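Local coordinates for protein five-membered-cyclitol-phosphate synthase (Streptomyces citricolor, PDB 6K96) that is a protein of the myo-inositol-1-phosphate synthase family that binds nicotinamide-adenine-dinucleotide and a sodium ion in a four-chain assembly, at residues I50-L55 against L303-A308; V70-A75 against P91-S96; S123-L128 against A150-V155; L206-S211 against L270-L275. All coordinates share one frame; numbering follows the deposited sequence.

How the interactions relate
Interactions 1, 2 and 3 belong to the dinucleotide-binding part of the chain, whereas interaction 4 lies in the separate mixed sheet that projects from it. Interactions 1 and 3 touch: A307 and A308 of the helix in 303-308 pack on V127, and A307 also on V155, with A307 CB 3.8 Å from V127 CG2. Interaction 2 stands apart at the rim, its nearest atoms about 7 Å from those of either. None of the three touches the bound NAD: the side chain of L128 is about 9 Å from it, that of F72 about 10 Å and that of I304 about 12 Å. Between the centres of interactions 4 and 1 the distance is about 41 Å.

Interaction 1 of 4, residues I50-L55 against L303-A308; sequences IGVSDL and LIRIAA
R305 on the long helix 292-313 reaches across to the backbone of I50, joining a helix that flanks the parallel sheet of the Rossmann-like domain to the chain that leads into strand 55-62. Its NE donates to I50 O at 3.2 Å in a nearly straight bond, 169° at the hydrogen. The oxygen lies in the guanidinium plane, at its edge, but the donor approaches from above the carbonyl plane, not on a lone pair. V52 CG2 sits over one face of the same group, 3.7 Å from R305 NH1 and displaced toward the rim. The arginine chain bends at chi2 and chi3 (136° and 82°), and on its way passes alongside I50, whose side chain runs in the opposite direction; R305 CG and I50 CG2 meet at 3.7 Å. Further apolar contacts come from I50 CD1 on A308 CB and from L55 on I304, whose side chains cross at about a right angle.

Farther out, R305 NH2 donates to R44 O, so I50 O and R44 O grip NE and NH2, and NH1 bonds weakly to I301 O one turn back on the helix. W277 of the second subunit packs on V52. A type I turn from G51 to D54 shapes the segment. D54, salt-bridged to R46, also accepts from this turn: G51 N meets D54 OD2 on the anti side, tilted well out of the carboxylate plane, at 2.9 Å.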
# COMPACT_ATOMS: atom_id res chain seq x y z
N ILE B 50 -21.30 -31.52 -16.22
CA ILE B 50 -21.61 -30.17 -16.77
C ILE B 50 -20.37 -29.30 -16.67
O ILE B 50 -19.91 -29.06 -15.54
CB ILE B 50 -22.76 -29.44 -16.07
CG1 ILE B 50 -23.94 -30.36 -15.78
CG2 ILE B 50 -23.14 -28.24 -16.93
CD1 ILE B 50 -24.94 -29.72 -14.89
N GLY B 51 -19.92 -28.83 -17.83
CA GLY B 51 -18.78 -27.92 -17.99
C GLY B 51 -19.18 -26.49 -17.73
O GLY B 51 -20.37 -26.17 -17.72
N VAL B 52 -18.17 -25.66 -17.63
CA VAL B 52 -18.33 -24.24 -17.21
C VAL B 52 -19.02 -23.45 -18.34
O VAL B 52 -19.47 -22.31 -18.08
CB VAL B 52 -16.93 -23.75 -16.81
CG1 VAL B 52 -16.55 -22.43 -17.45
CG2 VAL B 52 -16.82 -23.72 -15.29
N SER B 53 -19.13 -24.05 -19.53
CA SER B 53 -19.61 -23.38 -20.76
C SER B 53 -20.97 -23.93 -21.19
O SER B 53 -21.50 -23.46 -22.21
CB SER B 53 -18.58 -23.56 -21.85
OG SER B 53 -18.32 -22.34 -22.51
N ASP B 54 -21.50 -24.91 -20.45
CA ASP B 54 -22.66 -25.76 -20.87
C ASP B 54 -23.94 -25.13 -20.33
O ASP B 54 -24.59 -25.71 -19.42
CB ASP B 54 -22.43 -27.21 -20.45
CG ASP B 54 -21.30 -27.89 -21.23
OD1 ASP B 54 -21.08 -27.49 -22.39
OD2 ASP B 54 -20.62 -28.80 -20.69
N LEU B 55 -24.27 -23.97 -20.91
CA LEU B 55 -25.25 -22.95 -20.45
C LEU B 55 -26.08 -22.48 -21.64
O LEU B 55 -25.52 -21.89 -22.60
CB LEU B 55 -24.48 -21.76 -19.86
CG LEU B 55 -24.88 -21.27 -18.48
CD1 LEU B 55 -25.09 -22.42 -17.54
CD2 LEU B 55 -23.80 -20.37 -17.93
N LEU B 303 -23.01 -23.26 -8.14
CA LEU B 303 -24.39 -23.47 -7.64
C LEU B 303 -25.35 -23.87 -8.78
O LEU B 303 -26.16 -24.77 -8.55
CB LEU B 303 -24.90 -22.19 -6.94
CG LEU B 303 -24.14 -21.77 -5.69
CD1 LEU B 303 -24.81 -20.57 -5.08
CD2 LEU B 303 -24.07 -22.89 -4.67
N ILE B 304 -25.31 -23.22 -9.94
CA ILE B 304 -26.31 -23.54 -11.00
C ILE B 304 -26.07 -24.96 -11.50
O ILE B 304 -27.04 -25.61 -11.92
CB ILE B 304 -26.34 -22.57 -12.19
CG1 ILE B 304 -24.98 -22.44 -12.85
CG2 ILE B 304 -26.94 -21.24 -11.76
CD1 ILE B 304 -24.95 -21.41 -13.94
N ARG B 305 -24.83 -25.44 -11.49
CA ARG B 305 -24.54 -26.81 -11.96
C ARG B 305 -24.93 -27.76 -10.82
O ARG B 305 -25.38 -28.90 -11.14
CB ARG B 305 -23.08 -27.02 -12.37
CG ARG B 305 -22.67 -26.43 -13.71
CD ARG B 305 -21.32 -25.72 -13.62
NE ARG B 305 -20.11 -26.51 -13.70
CZ ARG B 305 -18.93 -26.19 -13.13
NH1 ARG B 305 -18.76 -25.11 -12.40
NH2 ARG B 305 -17.90 -26.97 -13.30
N ILE B 306 -24.74 -27.35 -9.56
CA ILE B 306 -25.13 -28.22 -8.42
C ILE B 306 -26.63 -28.45 -8.56
O ILE B 306 -27.06 -29.61 -8.47
CB ILE B 306 -24.72 -27.67 -7.06
CG1 ILE B 306 -23.22 -27.46 -6.91
CG2 ILE B 306 -25.21 -28.63 -5.98
CD1 ILE B 306 -22.87 -26.57 -5.73
N ALA B 307 -27.33 -27.36 -8.86
CA ALA B 307 -28.79 -27.27 -9.09
C ALA B 307 -29.22 -28.25 -10.18
O ALA B 307 -29.96 -29.20 -9.86
CB ALA B 307 -29.15 -25.85 -9.46
N ALA B 308 -28.81 -28.01 -11.43
CA ALA B 308 -29.26 -28.76 -12.62
C ALA B 308 -28.97 -30.25 -12.45
O ALA B 308 -29.92 -31.04 -12.62
CB ALA B 308 -28.68 -28.19 -13.88

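Interaction 2 of 4, residues V70-A75 against P91-S96; sequences VPFKDA and PDPGFS
This is a surface contact at the rim of the Rossmann-like parallel sheet, where the short helix 72-75 that follows strand 55-62 meets the loop leading into strand 98-99, at the edge of the sheet within this chain. The two segments run roughly antiparallel, bridged once between P71 and S96. P71 occupies the N-cap position, and the amide of F72, in the first turn, gives a weak bond to F95 O at 3.3 Å. Beside it, P71 CA makes a CA-H...O contact with the same oxygen.

The phenylalanine pair forms the buried apolar side of the contact. The F72 and F95 side chains lie side by side and point the same way, their planes 27° apart but offset, with little of one ring lying over the other and centroids 5.1 Å apart. F72 CB lies over a face of the F95 ring in a CH-pi contact, 4.1 Å from the centroid. F72 reaches this place with CG anti to its N (chi1 -175°), and P93 CG meets it obliquely at CD2. Inward, F72 also stacks on F57 and meets F20 edge-to-face, while F95 packs on F57 and A60.

Toward the surface, the aliphatic part of K73 crosses D92 at about a right angle, its charged end turning back to a salt bridge with D74. K73 CB is 3.5 Å from D92 OD2, and K73 CG approaches P91 O at 3.4 Å.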
# COMPACT_ATOMS: atom_id res chain seq x y z
N VAL B 70 -36.09 -6.05 -24.67
CA VAL B 70 -34.79 -6.08 -25.38
C VAL B 70 -34.32 -7.54 -25.50
O VAL B 70 -34.50 -8.37 -24.60
CB VAL B 70 -33.79 -5.17 -24.64
CG1 VAL B 70 -32.44 -5.17 -25.33
CG2 VAL B 70 -34.31 -3.76 -24.52
N PRO B 71 -33.74 -7.92 -26.65
CA PRO B 71 -33.15 -9.25 -26.78
C PRO B 71 -31.99 -9.43 -25.79
O PRO B 71 -31.19 -8.51 -25.60
CB PRO B 71 -32.69 -9.34 -28.25
CG PRO B 71 -33.34 -8.16 -28.95
CD PRO B 71 -33.64 -7.12 -27.88
N PHE B 72 -31.94 -10.61 -25.17
CA PHE B 72 -31.09 -10.96 -24.01
C PHE B 72 -29.67 -10.45 -24.23
O PHE B 72 -29.16 -9.70 -23.40
CB PHE B 72 -31.08 -12.48 -23.83
CG PHE B 72 -30.35 -12.95 -22.60
CD1 PHE B 72 -30.87 -12.73 -21.33
CD2 PHE B 72 -29.13 -13.58 -22.71
CE1 PHE B 72 -30.19 -13.15 -20.20
CE2 PHE B 72 -28.45 -14.01 -21.58
CZ PHE B 72 -28.97 -13.80 -20.33
N LYS B 73 -29.08 -10.87 -25.36
CA LYS B 73 -27.74 -10.48 -25.84
C LYS B 73 -27.47 -9.00 -25.56
O LYS B 73 -26.35 -8.68 -25.17
CB LYS B 73 -27.63 -10.75 -27.34
CG LYS B 73 -26.21 -11.06 -27.80
CD LYS B 73 -25.73 -10.20 -28.94
CE LYS B 73 -25.21 -8.84 -28.52
NZ LYS B 73 -25.30 -7.89 -29.66
N ASP B 74 -28.45 -8.12 -25.79
CA ASP B 74 -28.29 -6.64 -25.73
C ASP B 74 -28.57 -6.14 -24.31
O ASP B 74 -27.80 -5.26 -23.84
CB ASP B 74 -29.20 -5.94 -26.74
CG ASP B 74 -28.80 -6.12 -28.20
OD1 ASP B 74 -27.58 -5.98 -28.53
OD2 ASP B 74 -29.72 -6.38 -29.02
N ALA B 75 -29.61 -6.69 -23.69
CA ALA B 75 -30.07 -6.45 -22.30
C ALA B 75 -28.94 -6.62 -21.27
O ALA B 75 -28.89 -5.79 -20.32
CB ALA B 75 -31.24 -7.37 -21.97
N PRO B 91 -23.02 -14.88 -28.54
CA PRO B 91 -24.05 -15.47 -29.41
C PRO B 91 -25.43 -14.87 -29.09
O PRO B 91 -25.60 -14.36 -28.01
CB PRO B 91 -24.02 -16.96 -29.04
CG PRO B 91 -23.55 -16.99 -27.61
CD PRO B 91 -22.63 -15.80 -27.48
N ASP B 92 -26.36 -14.95 -30.04
CA ASP B 92 -27.75 -14.51 -29.83
C ASP B 92 -28.57 -15.75 -29.50
O ASP B 92 -28.74 -16.61 -30.36
CB ASP B 92 -28.26 -13.69 -31.02
CG ASP B 92 -29.36 -12.74 -30.61
OD1 ASP B 92 -30.49 -13.23 -30.41
OD2 ASP B 92 -29.06 -11.52 -30.45
N PRO B 93 -29.09 -15.89 -28.26
CA PRO B 93 -29.85 -17.08 -27.88
C PRO B 93 -31.28 -17.06 -28.42
O PRO B 93 -31.92 -18.07 -28.28
CB PRO B 93 -29.84 -17.06 -26.35
CG PRO B 93 -29.65 -15.59 -25.98
CD PRO B 93 -29.02 -14.90 -27.18
N GLY B 94 -31.74 -15.92 -28.97
CA GLY B 94 -32.95 -15.83 -29.82
C GLY B 94 -34.22 -15.44 -29.08
O GLY B 94 -35.26 -15.40 -29.73
N PHE B 95 -34.15 -15.17 -27.77
CA PHE B 95 -35.31 -14.73 -26.95
C PHE B 95 -35.10 -13.30 -26.45
O PHE B 95 -34.06 -12.63 -26.77
CB PHE B 95 -35.58 -15.70 -25.80
CG PHE B 95 -34.64 -15.59 -24.62
CD1 PHE B 95 -33.42 -16.25 -24.60
CD2 PHE B 95 -35.00 -14.84 -23.51
CE1 PHE B 95 -32.57 -16.13 -23.51
CE2 PHE B 95 -34.15 -14.73 -22.42
CZ PHE B 95 -32.94 -15.37 -22.42
N SER B 96 -36.09 -12.80 -25.72
CA SER B 96 -36.15 -11.40 -25.24
C SER B 96 -36.52 -11.40 -23.76
O SER B 96 -37.26 -12.33 -23.34
CB SER B 96 -37.11 -10.59 -26.07
OG SER B 96 -36.43 -9.56 -26.74

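Interaction 3 of 4, residues S123-L128 against A150-V155; sequences SKAEVL and AKVAFV
V127 pairs with A153 and L128 with F154 in parallel register, joining strands 127-130 and 153-156 of the Rossmann-like sheet, the two strands of a beta-alpha-beta unit whose connecting helix is 137-149. Three backbone bonds join them: A153 N to E126 O at 2.9 Å, L128 N to A153 O at 2.7 Å, and V155 N to L128 O at 3.1 Å.

One face carries V127 and A153. V127 CG1 meets V155 CG2 at 3.9 Å, and A307 of helix 292-313 covers both valines. On the opposite face L128 and F154 lie side by side, pointing the same way; L128 CD2 comes to the edge of the phenyl ring, 3.8 Å from F154 CE1. The side chains of both residues touch Y143 on the connecting helix. V152, where 150-155 enters the pairing, splits its two methyls: CG1 is anti to the backbone N (chi1 165°) and lies 3.5 Å from L128 N, while CG2 reaches A125 O at 3.3 Å.

The E126 side chain leaves the backbone away from 150-155, and its carboxylate forms a salt bridge with R312. All three hydrogen bonds across the contact are between backbone atoms, with buried apolar groups on both faces, so the side chains add packing and no polar link.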
# COMPACT_ATOMS: atom_id res chain seq x y z
N SER B 123 -40.24 -22.59 -21.71
CA SER B 123 -38.78 -22.50 -21.99
C SER B 123 -38.07 -23.76 -21.53
O SER B 123 -36.87 -23.86 -21.79
CB SER B 123 -38.18 -21.31 -21.32
OG SER B 123 -39.11 -20.23 -21.34
N LYS B 124 -38.78 -24.67 -20.86
CA LYS B 124 -38.20 -25.95 -20.38
C LYS B 124 -36.97 -25.63 -19.52
O LYS B 124 -36.01 -26.43 -19.54
CB LYS B 124 -37.86 -26.89 -21.54
CG LYS B 124 -37.33 -28.26 -21.10
CD LYS B 124 -37.88 -29.49 -21.84
CE LYS B 124 -37.32 -30.80 -21.32
NZ LYS B 124 -36.02 -31.13 -21.96
N ALA B 125 -36.99 -24.53 -18.78
CA ALA B 125 -35.91 -24.15 -17.85
C ALA B 125 -35.72 -25.27 -16.82
O ALA B 125 -36.68 -26.03 -16.54
CB ALA B 125 -36.23 -22.82 -17.22
N GLU B 126 -34.50 -25.41 -16.33
CA GLU B 126 -34.15 -26.44 -15.32
C GLU B 126 -33.86 -25.72 -14.02
O GLU B 126 -34.17 -26.29 -12.94
CB GLU B 126 -32.91 -27.21 -15.73
CG GLU B 126 -33.12 -28.21 -16.85
CD GLU B 126 -31.92 -29.13 -17.04
OE1 GLU B 126 -30.97 -28.73 -17.78
OE2 GLU B 126 -31.90 -30.23 -16.45
N VAL B 127 -33.30 -24.52 -14.13
CA VAL B 127 -32.81 -23.71 -12.98
C VAL B 127 -33.33 -22.30 -13.19
O VAL B 127 -33.16 -21.76 -14.30
CB VAL B 127 -31.27 -23.73 -12.91
CG1 VAL B 127 -30.77 -22.89 -11.75
CG2 VAL B 127 -30.69 -25.13 -12.83
N LEU B 128 -33.91 -21.71 -12.16
CA LEU B 128 -34.16 -20.26 -12.12
C LEU B 128 -33.13 -19.65 -11.17
O LEU B 128 -33.09 -20.08 -10.02
CB LEU B 128 -35.58 -19.97 -11.67
CG LEU B 128 -35.84 -18.47 -11.51
CD1 LEU B 128 -35.84 -17.79 -12.85
CD2 LEU B 128 -37.11 -18.20 -10.79
N ALA B 150 -43.81 -24.76 -11.16
CA ALA B 150 -43.38 -25.24 -12.51
C ALA B 150 -42.27 -26.31 -12.44
O ALA B 150 -41.76 -26.70 -13.53
CB ALA B 150 -42.89 -24.05 -13.31
N LYS B 151 -41.91 -26.75 -11.24
CA LYS B 151 -40.94 -27.86 -10.95
C LYS B 151 -39.51 -27.47 -11.37
O LYS B 151 -38.73 -28.36 -11.72
CB LYS B 151 -41.38 -29.16 -11.62
CG LYS B 151 -42.81 -29.64 -11.30
CD LYS B 151 -42.93 -30.43 -10.01
CE LYS B 151 -44.33 -30.43 -9.44
NZ LYS B 151 -44.50 -29.37 -8.42
N VAL B 152 -39.17 -26.18 -11.33
CA VAL B 152 -37.83 -25.69 -11.76
C VAL B 152 -36.95 -25.41 -10.51
O VAL B 152 -37.42 -24.75 -9.55
CB VAL B 152 -38.02 -24.48 -12.69
CG1 VAL B 152 -36.72 -23.70 -12.86
CG2 VAL B 152 -38.59 -24.89 -14.04
N ALA B 153 -35.72 -25.93 -10.49
CA ALA B 153 -34.73 -25.71 -9.39
C ALA B 153 -34.55 -24.19 -9.15
O ALA B 153 -34.56 -23.42 -10.13
CB ALA B 153 -33.41 -26.39 -9.72
N PHE B 154 -34.38 -23.78 -7.90
CA PHE B 154 -34.20 -22.36 -7.51
C PHE B 154 -32.84 -22.11 -6.85
O PHE B 154 -32.49 -22.82 -5.88
CB PHE B 154 -35.25 -21.95 -6.48
CG PHE B 154 -35.41 -20.47 -6.33
CD1 PHE B 154 -36.02 -19.72 -7.31
CD2 PHE B 154 -34.99 -19.83 -5.17
CE1 PHE B 154 -36.23 -18.36 -7.14
CE2 PHE B 154 -35.15 -18.46 -5.02
CZ PHE B 154 -35.78 -17.73 -6.00
N VAL B 155 -32.14 -21.04 -7.27
CA VAL B 155 -30.84 -20.61 -6.66
C VAL B 155 -30.98 -19.19 -6.12
O VAL B 155 -31.13 -18.27 -6.92
CB VAL B 155 -29.69 -20.68 -7.69
CG1 VAL B 155 -28.41 -20.05 -7.14
CG2 VAL B 155 -29.41 -22.10 -8.16

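Interaction 4 of 4, residues L206-S211 against L270-L275; sequences LSLASS and LNIEGL
S211 OG donates to N271 O at a short 2.5 Å, one of two bonds of this hydroxyl, which also pairs with H194. With OG anti to its backbone N (chi1 180°), the serine turns its hydroxyl to the neighbouring strand and touches I272 CG1 as well. Antiparallel backbone bonds continue the ladder: S207 and L275 form an antiparallel hydrogen-bonded pair, with both amides used and L275 N to S207 O at 2.6 Å, and E273 N reaches S210 O at 2.8 Å. At the latter a classic beta bulge sets both A209 and S210 opposite E273. A209 N donates to E273 O at 2.9 Å. S210 N reaches E273 O weakly at 3.4 Å.

Packing is divided between the faces. L208 CD1 lies 3.7 Å from I272 CG2, the two side chains crossing at about a right angle. On the other face S210 OG rests on E273 CB at 3.6 Å, while the E273 carboxylate bends off to S283 and to N271 ND2, which also bonds to D285.

These strands belong to the mixed sheet of this myo-inositol-1-phosphate synthase-family protein. Helix 190-203 covers L208 and I272, strand 281-291 pairs antiparallel with the other edge of 265-275, and P40 of the second subunit packs on S207 and L275.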
# COMPACT_ATOMS: atom_id res chain seq x y z
N LEU B 206 -0.22 -13.44 18.69
CA LEU B 206 0.01 -11.97 18.64
C LEU B 206 -1.25 -11.25 19.14
O LEU B 206 -2.42 -11.71 18.88
CB LEU B 206 0.42 -11.56 17.22
CG LEU B 206 1.83 -12.01 16.81
CD1 LEU B 206 1.78 -13.24 15.98
CD2 LEU B 206 2.56 -10.94 16.06
N SER B 207 -1.08 -10.14 19.84
CA SER B 207 -2.24 -9.43 20.43
C SER B 207 -2.75 -8.41 19.42
O SER B 207 -1.92 -7.69 18.82
CB SER B 207 -1.87 -8.82 21.78
OG SER B 207 -1.21 -9.79 22.62
N LEU B 208 -4.07 -8.32 19.24
CA LEU B 208 -4.68 -7.28 18.36
C LEU B 208 -4.77 -5.98 19.16
O LEU B 208 -5.12 -6.02 20.32
CB LEU B 208 -6.03 -7.82 17.89
CG LEU B 208 -6.73 -7.13 16.74
CD1 LEU B 208 -5.81 -6.91 15.52
CD2 LEU B 208 -7.92 -7.97 16.34
N ALA B 209 -4.24 -4.91 18.62
CA ALA B 209 -4.51 -3.54 19.08
C ALA B 209 -5.75 -3.04 18.34
O ALA B 209 -6.58 -2.40 19.00
CB ALA B 209 -3.35 -2.61 18.84
N SER B 210 -5.86 -3.27 17.04
CA SER B 210 -6.85 -2.55 16.22
C SER B 210 -6.81 -3.03 14.80
O SER B 210 -5.71 -3.54 14.38
CB SER B 210 -6.67 -1.06 16.26
OG SER B 210 -5.69 -0.60 15.36
N SER B 211 -7.94 -2.91 14.10
CA SER B 211 -8.03 -3.24 12.66
C SER B 211 -9.18 -2.45 12.03
O SER B 211 -10.01 -2.05 12.75
CB SER B 211 -8.06 -4.75 12.40
OG SER B 211 -8.16 -5.06 11.01
N LEU B 270 -7.26 -2.74 4.05
CA LEU B 270 -7.36 -3.15 5.46
C LEU B 270 -6.06 -2.82 6.17
O LEU B 270 -5.07 -2.47 5.50
CB LEU B 270 -7.90 -4.58 5.58
CG LEU B 270 -7.02 -5.72 5.15
CD1 LEU B 270 -5.99 -5.96 6.24
CD2 LEU B 270 -7.84 -6.98 4.84
N ASN B 271 -6.22 -2.61 7.47
CA ASN B 271 -5.15 -2.29 8.43
C ASN B 271 -5.31 -3.25 9.60
O ASN B 271 -6.46 -3.44 10.04
CB ASN B 271 -5.22 -0.86 8.96
CG ASN B 271 -4.01 -0.56 9.82
OD1 ASN B 271 -4.12 -0.45 11.04
ND2 ASN B 271 -2.84 -0.55 9.20
N ILE B 272 -4.21 -3.86 10.02
CA ILE B 272 -4.15 -4.68 11.26
C ILE B 272 -2.93 -4.22 12.03
O ILE B 272 -1.93 -4.06 11.41
CB ILE B 272 -4.10 -6.19 11.00
CG1 ILE B 272 -5.32 -6.68 10.24
CG2 ILE B 272 -3.87 -6.90 12.33
CD1 ILE B 272 -5.04 -7.89 9.44
N GLU B 273 -3.11 -3.96 13.31
CA GLU B 273 -2.07 -3.43 14.21
C GLU B 273 -1.98 -4.42 15.34
O GLU B 273 -2.80 -4.37 16.22
CB GLU B 273 -2.42 -2.02 14.72
CG GLU B 273 -2.40 -0.96 13.63
CD GLU B 273 -1.04 -0.73 12.94
OE1 GLU B 273 0.05 -0.99 13.55
OE2 GLU B 273 -1.08 -0.28 11.74
N GLY B 274 -0.99 -5.31 15.29
CA GLY B 274 -0.76 -6.30 16.35
C GLY B 274 0.25 -5.82 17.34
O GLY B 274 0.92 -4.81 17.11
N LEU B 275 0.40 -6.54 18.42
CA LEU B 275 1.51 -6.30 19.37
C LEU B 275 2.15 -7.67 19.59
O LEU B 275 1.42 -8.70 19.67
CB LEU B 275 1.04 -5.66 20.69
CG LEU B 275 0.16 -4.40 20.55
CD1 LEU B 275 -0.65 -4.13 21.83
CD2 LEU B 275 1.00 -3.17 20.19